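Local coordinates for purine nucleoside phosphorylase (Anopheles gambiae, PDB 2P4S), which catalyses the phosphorolysis of inosine, guanosine and their 2'-deoxy forms to the free purine base and a pentose 1-phosphate in purine salvage, at residues V112-Q126 against E353-I367. Residues are numbered along the deposited sequence; the frame is centred on the assembly and turned at random.
Sequences VGIICGSGLGTLAEQ and EKTLGEFVSRIVKHI. With DIH (7-[[(3R,4R)-3-(hydroxymethyl)-4-oxidanyl-pyrrolidin-1-ium-1-yl]methyl]-3,5-dihydropyrrolo[3,2-d]pyrimidin-4-one), chain F; PO4 (phosphate ion), chain D.
L123 lies against helix 353-367 where the chain is bare: its CD2 is 3.7 Å from G357 CA, close to L356 O, and also packs on V360, which it meets at about a right angle. G357 suits this place because its bare CA lets the Q126 amide lie close, with Q126 OE1 3.6 Å from G357 CA. Further apolar contacts extend the seam in both directions. I114 and V360 meet tip to tip, CD1 to CG1 at 4.2 Å. V112 sends CG2 to I367 CG2 at 3.8 Å. The L120 and L356 side chains cross at about a right angle, CD2 to CD2 at 3.7 Å. The beta-branched V112 and I114 suit an extended strand, and alternation turns both toward the helix.

At the start of the helix T122 and E353 pack without a hydrogen bond, T122 OG1 sitting 3.1 Å from E353 CB. With CG turned between the backbone N and carbonyl carbon (chi1 70°), the E353 side chain crosses T122 at about a right angle and sets OE1 3.4 Å from T122 CG2.

The polar link here is a somewhat bent hydrogen bond: Q126, its chain extended beyond CG, gives NE2 to E353 O (3.0 Å), the acceptor lying nearly in the amide plane although the donor stands above the carbonyl plane. G357 N reaches the same oxygen from the opposite face, so two donors grip it.

S118 N, in the type II turn G117-L120, donates an almost straight bond (170°) to phosphate O1; R169, A201 and S305 also bind this ion. The glycine-rich loop after strand 112-116, with a C-terminal helix running nearly antiparallel to that strand (158°) against the sheet, belongs to the alpha/beta phosphorylase fold of the PNP/MTAP family.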
loop_
_atom_site.group_PDB
_atom_site.type_symbol
_atom_site.label_atom_id
_atom_site.label_comp_id
_atom_site.label_asym_id
_atom_site.label_seq_id
_atom_site.Cartn_x
_atom_site.Cartn_y
_atom_site.Cartn_z
ATOM N N VAL A 112 -20.265 -25.327 -6.634
ATOM C CA VAL A 112 -19.599 -24.270 -7.337
ATOM C C VAL A 112 -20.226 -22.913 -6.982
ATOM O O VAL A 112 -21.392 -22.711 -7.221
ATOM C CB VAL A 112 -19.638 -24.488 -8.887
ATOM C CG1 VAL A 112 -18.835 -23.394 -9.590
ATOM C CG2 VAL A 112 -19.105 -25.900 -9.273
ATOM N N GLY A 113 -19.425 -21.989 -6.444
ATOM C CA GLY A 113 -19.807 -20.557 -6.336
ATOM C C GLY A 113 -19.284 -19.686 -7.491
ATOM O O GLY A 113 -18.148 -19.857 -7.933
ATOM N N ILE A 114 -20.092 -18.742 -7.971
ATOM C CA ILE A 114 -19.717 -17.863 -9.078
ATOM C C ILE A 114 -19.930 -16.395 -8.631
ATOM O O ILE A 114 -21.034 -16.010 -8.188
ATOM C CB ILE A 114 -20.545 -18.134 -10.363
ATOM C CG1 ILE A 114 -20.418 -19.596 -10.822
ATOM C CG2 ILE A 114 -20.139 -17.188 -11.502
ATOM C CD1 ILE A 114 -21.490 -20.037 -11.885
ATOM N N ILE A 115 -18.884 -15.580 -8.711
ATOM C CA ILE A 115 -19.055 -14.118 -8.511
ATOM C C ILE A 115 -19.082 -13.410 -9.859
ATOM O O ILE A 115 -18.112 -13.506 -10.608
ATOM C CB ILE A 115 -17.969 -13.541 -7.573
ATOM C CG1 ILE A 115 -17.831 -14.437 -6.345
ATOM C CG2 ILE A 115 -18.339 -12.089 -7.151
ATOM C CD1 ILE A 115 -16.741 -13.998 -5.338
ATOM N N CYS A 116 -20.200 -12.771 -10.202
ATOM C CA CYS A 116 -20.345 -11.957 -11.440
ATOM C C CYS A 116 -19.953 -10.469 -11.288
ATOM O O CYS A 116 -20.592 -9.736 -10.513
ATOM C CB CYS A 116 -21.802 -11.981 -11.918
ATOM S SG CYS A 116 -22.449 -13.647 -12.106
ATOM N N GLY A 117 -18.979 -10.005 -12.076
ATOM C CA GLY A 117 -18.459 -8.653 -11.955
ATOM C C GLY A 117 -19.138 -7.696 -12.890
ATOM O O GLY A 117 -20.271 -7.967 -13.366
ATOM N N SER A 118 -18.468 -6.586 -13.204
ATOM C CA SER A 118 -19.099 -5.538 -14.033
ATOM C C SER A 118 -19.364 -6.005 -15.461
ATOM O O SER A 118 -18.415 -6.330 -16.199
ATOM C CB SER A 118 -18.285 -4.240 -14.014
ATOM O OG SER A 118 -18.326 -3.651 -12.721
ATOM N N GLY A 119 -20.645 -6.050 -15.850
ATOM C CA GLY A 119 -21.038 -6.565 -17.174
ATOM C C GLY A 119 -21.288 -8.056 -17.278
ATOM O O GLY A 119 -21.649 -8.544 -18.345
ATOM N N LEU A 120 -21.131 -8.775 -16.170
ATOM C CA LEU A 120 -21.242 -10.224 -16.143
ATOM C C LEU A 120 -22.486 -10.775 -15.394
ATOM O O LEU A 120 -22.683 -12.000 -15.281
ATOM C CB LEU A 120 -19.936 -10.815 -15.585
ATOM C CG LEU A 120 -18.671 -10.584 -16.452
ATOM C CD1 LEU A 120 -17.503 -10.096 -15.627
ATOM C CD2 LEU A 120 -18.284 -11.883 -17.174
ATOM N N GLY A 121 -23.330 -9.862 -14.917
ATOM C CA GLY A 121 -24.511 -10.204 -14.131
ATOM C C GLY A 121 -25.534 -11.091 -14.818
ATOM O O GLY A 121 -26.232 -11.854 -14.164
ATOM N N THR A 122 -25.606 -11.019 -16.143
ATOM C CA THR A 122 -26.495 -11.894 -16.905
ATOM C C THR A 122 -26.142 -13.375 -16.795
ATOM O O THR A 122 -26.947 -14.230 -17.184
ATOM C CB THR A 122 -26.592 -11.491 -18.416
ATOM O OG1 THR A 122 -25.316 -11.675 -19.066
ATOM C CG2 THR A 122 -27.102 -10.036 -18.576
ATOM N N LEU A 123 -24.971 -13.703 -16.261
ATOM C CA LEU A 123 -24.683 -15.109 -15.987
ATOM C C LEU A 123 -25.746 -15.725 -15.063
ATOM O O LEU A 123 -26.152 -16.887 -15.260
ATOM C CB LEU A 123 -23.294 -15.291 -15.369
ATOM C CG LEU A 123 -22.050 -15.215 -16.271
ATOM C CD1 LEU A 123 -20.792 -15.123 -15.394
ATOM C CD2 LEU A 123 -21.951 -16.377 -17.271
ATOM N N ALA A 124 -26.164 -14.959 -14.042
ATOM C CA ALA A 124 -27.181 -15.413 -13.081
ATOM C C ALA A 124 -28.566 -15.608 -13.727
ATOM O O ALA A 124 -29.358 -16.432 -13.274
ATOM C CB ALA A 124 -27.267 -14.468 -11.915
ATOM N N GLU A 125 -28.845 -14.852 -14.781
ATOM C CA GLU A 125 -30.101 -14.965 -15.544
ATOM C C GLU A 125 -30.235 -16.234 -16.400
ATOM O O GLU A 125 -31.311 -16.567 -16.882
ATOM C CB GLU A 125 -30.285 -13.732 -16.432
ATOM C CG GLU A 125 -30.586 -12.457 -15.668
ATOM C CD GLU A 125 -30.705 -11.274 -16.600
ATOM O OE1 GLU A 125 -30.765 -11.504 -17.839
ATOM O OE2 GLU A 125 -30.734 -10.115 -16.111
ATOM N N GLN A 126 -29.146 -16.953 -16.587
ATOM C CA GLN A 126 -29.212 -18.160 -17.386
ATOM C C GLN A 126 -29.461 -19.369 -16.522
ATOM O O GLN A 126 -29.578 -20.459 -17.039
ATOM C CB GLN A 126 -27.926 -18.315 -18.194
ATOM C CG GLN A 126 -27.765 -17.119 -19.081
ATOM C CD GLN A 126 -26.715 -17.291 -20.115
ATOM O OE1 GLN A 126 -26.394 -18.423 -20.516
ATOM N NE2 GLN A 126 -26.161 -16.160 -20.581
ATOM N N GLU A 353 -23.264 -11.660 -23.643
ATOM C CA GLU A 353 -23.881 -12.523 -22.636
ATOM C C GLU A 353 -24.058 -13.993 -23.079
ATOM O O GLU A 353 -23.952 -14.920 -22.257
ATOM C CB GLU A 353 -25.213 -11.907 -22.117
ATOM C CG GLU A 353 -26.337 -11.905 -23.124
ATOM C CD GLU A 353 -27.622 -11.212 -22.617
ATOM O OE1 GLU A 353 -28.091 -11.528 -21.480
ATOM O OE2 GLU A 353 -28.158 -10.375 -23.394
ATOM N N LYS A 354 -24.339 -14.193 -24.369
ATOM C CA LYS A 354 -24.532 -15.534 -24.897
ATOM C C LYS A 354 -23.201 -16.309 -24.773
ATOM O O LYS A 354 -23.141 -17.366 -24.152
ATOM C CB LYS A 354 -25.056 -15.431 -26.337
ATOM C CG LYS A 354 -25.671 -16.694 -26.914
ATOM C CD LYS A 354 -26.895 -16.313 -27.803
ATOM C CE LYS A 354 -27.047 -17.218 -29.073
ATOM N NZ LYS A 354 -27.510 -18.617 -28.767
ATOM N N THR A 355 -22.138 -15.741 -25.326
ATOM C CA THR A 355 -20.782 -16.302 -25.251
ATOM C C THR A 355 -20.267 -16.556 -23.806
ATOM O O THR A 355 -19.789 -17.659 -23.476
ATOM C CB THR A 355 -19.780 -15.334 -25.984
ATOM O OG1 THR A 355 -20.244 -15.101 -27.315
ATOM C CG2 THR A 355 -18.379 -15.905 -26.045
ATOM N N LEU A 356 -20.354 -15.518 -22.974
ATOM C CA LEU A 356 -19.957 -15.608 -21.582
ATOM C C LEU A 356 -20.680 -16.743 -20.872
ATOM O O LEU A 356 -20.057 -17.508 -20.142
ATOM C CB LEU A 356 -20.188 -14.269 -20.865
ATOM C CG LEU A 356 -19.335 -13.049 -21.329
ATOM C CD1 LEU A 356 -20.046 -11.720 -20.981
ATOM C CD2 LEU A 356 -17.964 -13.058 -20.717
ATOM N N GLY A 357 -21.976 -16.889 -21.147
ATOM C CA GLY A 357 -22.801 -17.929 -20.497
ATOM C C GLY A 357 -22.413 -19.333 -20.938
ATOM O O GLY A 357 -22.230 -20.231 -20.114
ATOM N N GLU A 358 -22.260 -19.505 -22.245
ATOM C CA GLU A 358 -21.799 -20.768 -22.826
ATOM C C GLU A 358 -20.433 -21.173 -22.283
ATOM O O GLU A 358 -20.233 -22.320 -21.865
ATOM C CB GLU A 358 -21.759 -20.642 -24.345
ATOM C CG GLU A 358 -21.530 -21.966 -25.081
ATOM C CD GLU A 358 -22.600 -23.047 -24.769
ATOM O OE1 GLU A 358 -23.823 -22.718 -24.770
ATOM O OE2 GLU A 358 -22.215 -24.220 -24.513
ATOM N N PHE A 359 -19.508 -20.209 -22.257
ATOM C CA PHE A 359 -18.131 -20.397 -21.718
ATOM C C PHE A 359 -18.160 -20.833 -20.269
ATOM O O PHE A 359 -17.606 -21.868 -19.902
ATOM C CB PHE A 359 -17.284 -19.098 -21.938
ATOM C CG PHE A 359 -15.850 -19.179 -21.421
ATOM C CD1 PHE A 359 -14.852 -19.845 -22.157
ATOM C CD2 PHE A 359 -15.501 -18.581 -20.215
ATOM C CE1 PHE A 359 -13.526 -19.904 -21.694
ATOM C CE2 PHE A 359 -14.157 -18.620 -19.749
ATOM C CZ PHE A 359 -13.175 -19.292 -20.488
ATOM N N VAL A 360 -18.842 -20.065 -19.433
ATOM C CA VAL A 360 -18.917 -20.416 -18.012
ATOM C C VAL A 360 -19.643 -21.761 -17.745
ATOM O O VAL A 360 -19.245 -22.554 -16.881
ATOM C CB VAL A 360 -19.514 -19.262 -17.165
ATOM C CG1 VAL A 360 -19.817 -19.732 -15.707
ATOM C CG2 VAL A 360 -18.518 -18.080 -17.146
ATOM N N SER A 361 -20.708 -21.976 -18.493
ATOM C CA SER A 361 -21.505 -23.195 -18.434
ATOM C C SER A 361 -20.700 -24.465 -18.773
ATOM O O SER A 361 -20.792 -25.491 -18.083
ATOM C CB SER A 361 -22.693 -22.986 -19.386
ATOM O OG SER A 361 -23.473 -24.127 -19.421
ATOM N N ARG A 362 -19.858 -24.384 -19.800
ATOM C CA ARG A 362 -18.901 -25.461 -20.098
ATOM C C ARG A 362 -17.809 -25.708 -19.056
ATOM O O ARG A 362 -17.468 -26.868 -18.826
ATOM C CB ARG A 362 -18.330 -25.291 -21.488
ATOM C CG ARG A 362 -19.411 -25.395 -22.505
ATOM C CD ARG A 362 -18.916 -25.639 -23.881
ATOM N NE ARG A 362 -20.046 -25.613 -24.820
ATOM C CZ ARG A 362 -20.038 -26.178 -26.027
ATOM N NH1 ARG A 362 -18.940 -26.797 -26.466
ATOM N NH2 ARG A 362 -21.114 -26.093 -26.811
ATOM N N ILE A 363 -17.274 -24.648 -18.411
ATOM C CA ILE A 363 -16.372 -24.847 -17.245
ATOM C C ILE A 363 -17.022 -25.556 -16.068
ATOM O O ILE A 363 -16.438 -26.471 -15.490
ATOM C CB ILE A 363 -15.659 -23.532 -16.750
ATOM C CG1 ILE A 363 -14.405 -23.274 -17.605
ATOM C CG2 ILE A 363 -15.125 -23.670 -15.301
ATOM C CD1 ILE A 363 -14.645 -22.132 -18.517
ATOM N N VAL A 364 -18.221 -25.129 -15.705
ATOM C CA VAL A 364 -18.952 -25.741 -14.584
ATOM C C VAL A 364 -19.254 -27.219 -14.917
ATOM O O VAL A 364 -19.140 -28.120 -14.045
ATOM C CB VAL A 364 -20.267 -24.931 -14.306
ATOM C CG1 VAL A 364 -21.215 -25.703 -13.370
ATOM C CG2 VAL A 364 -19.933 -23.573 -13.739
ATOM N N LYS A 365 -19.651 -27.461 -16.175
ATOM C CA LYS A 365 -19.881 -28.828 -16.650
ATOM C C LYS A 365 -18.621 -29.696 -16.523
ATOM O O LYS A 365 -18.701 -30.834 -16.087
ATOM C CB LYS A 365 -20.424 -28.797 -18.075
ATOM C CG LYS A 365 -20.412 -30.156 -18.833
ATOM C CD LYS A 365 -20.551 -29.883 -20.360
ATOM C CE LYS A 365 -21.105 -31.121 -21.108
ATOM N NZ LYS A 365 -20.032 -32.118 -21.395
ATOM N N HIS A 366 -17.453 -29.143 -16.827
ATOM C CA HIS A 366 -16.210 -29.853 -16.619
ATOM C C HIS A 366 -15.908 -30.182 -15.111
ATOM O O HIS A 366 -15.523 -31.317 -14.744
ATOM C CB HIS A 366 -15.050 -29.079 -17.273
ATOM C CG HIS A 366 -13.727 -29.786 -17.170
ATOM N ND1 HIS A 366 -13.396 -30.861 -17.972
ATOM C CD2 HIS A 366 -12.679 -29.600 -16.329
ATOM C CE1 HIS A 366 -12.182 -31.283 -17.645
ATOM N NE2 HIS A 366 -11.733 -30.536 -16.649
ATOM N N ILE A 367 -16.070 -29.175 -14.247
ATOM C CA ILE A 367 -15.913 -29.358 -12.802
ATOM C C ILE A 367 -16.855 -30.479 -12.314
ATOM O O ILE A 367 -16.478 -31.322 -11.498
ATOM C CB ILE A 367 -16.223 -28.045 -12.049
ATOM C CG1 ILE A 367 -15.144 -26.990 -12.367
ATOM C CG2 ILE A 367 -16.429 -28.318 -10.549
ATOM C CD1 ILE A 367 -15.486 -25.540 -11.993
HETATM O "O5'" DIH F . -16.133 0.801 -14.410
HETATM C "C5'" DIH F . -15.532 0.762 -13.101
HETATM C "C4'" DIH F . -15.737 -0.638 -12.576
HETATM C "C6'" DIH F . -15.210 -1.698 -13.569
HETATM C "C3'" DIH F . -14.978 -0.824 -11.280
HETATM O "O3'" DIH F . -15.727 -1.714 -10.449
HETATM C "C2'" DIH F . -13.711 -1.542 -11.704
HETATM N "N1'" DIH F . -14.209 -2.464 -12.773
HETATM C C10 DIH F . -13.081 -3.096 -13.473
HETATM C C9 DIH F . -12.339 -2.295 -14.521
HETATM C C8 DIH F . -12.680 -2.227 -15.898
HETATM N N7 DIH F . -11.766 -1.440 -16.530
HETATM C C5 DIH F . -10.851 -0.993 -15.631
HETATM C C6 DIH F . -9.612 -0.169 -15.724
HETATM O O6 DIH F . -9.210 0.346 -16.847
HETATM N N1 DIH F . -8.949 0.015 -14.563
HETATM C C2 DIH F . -9.353 -0.502 -13.363
HETATM N N3 DIH F . -10.444 -1.276 -13.247
HETATM C C4 DIH F . -11.189 -1.526 -14.376
HETATM P P PO4 D . -15.628 -5.665 -11.281
HETATM O O1 PO4 D . -15.918 -6.426 -12.535
HETATM O O2 PO4 D . -16.636 -6.104 -10.218
HETATM O O3 PO4 D . -14.274 -5.917 -10.731
HETATM O O4 PO4 D . -15.753 -4.204 -11.596
#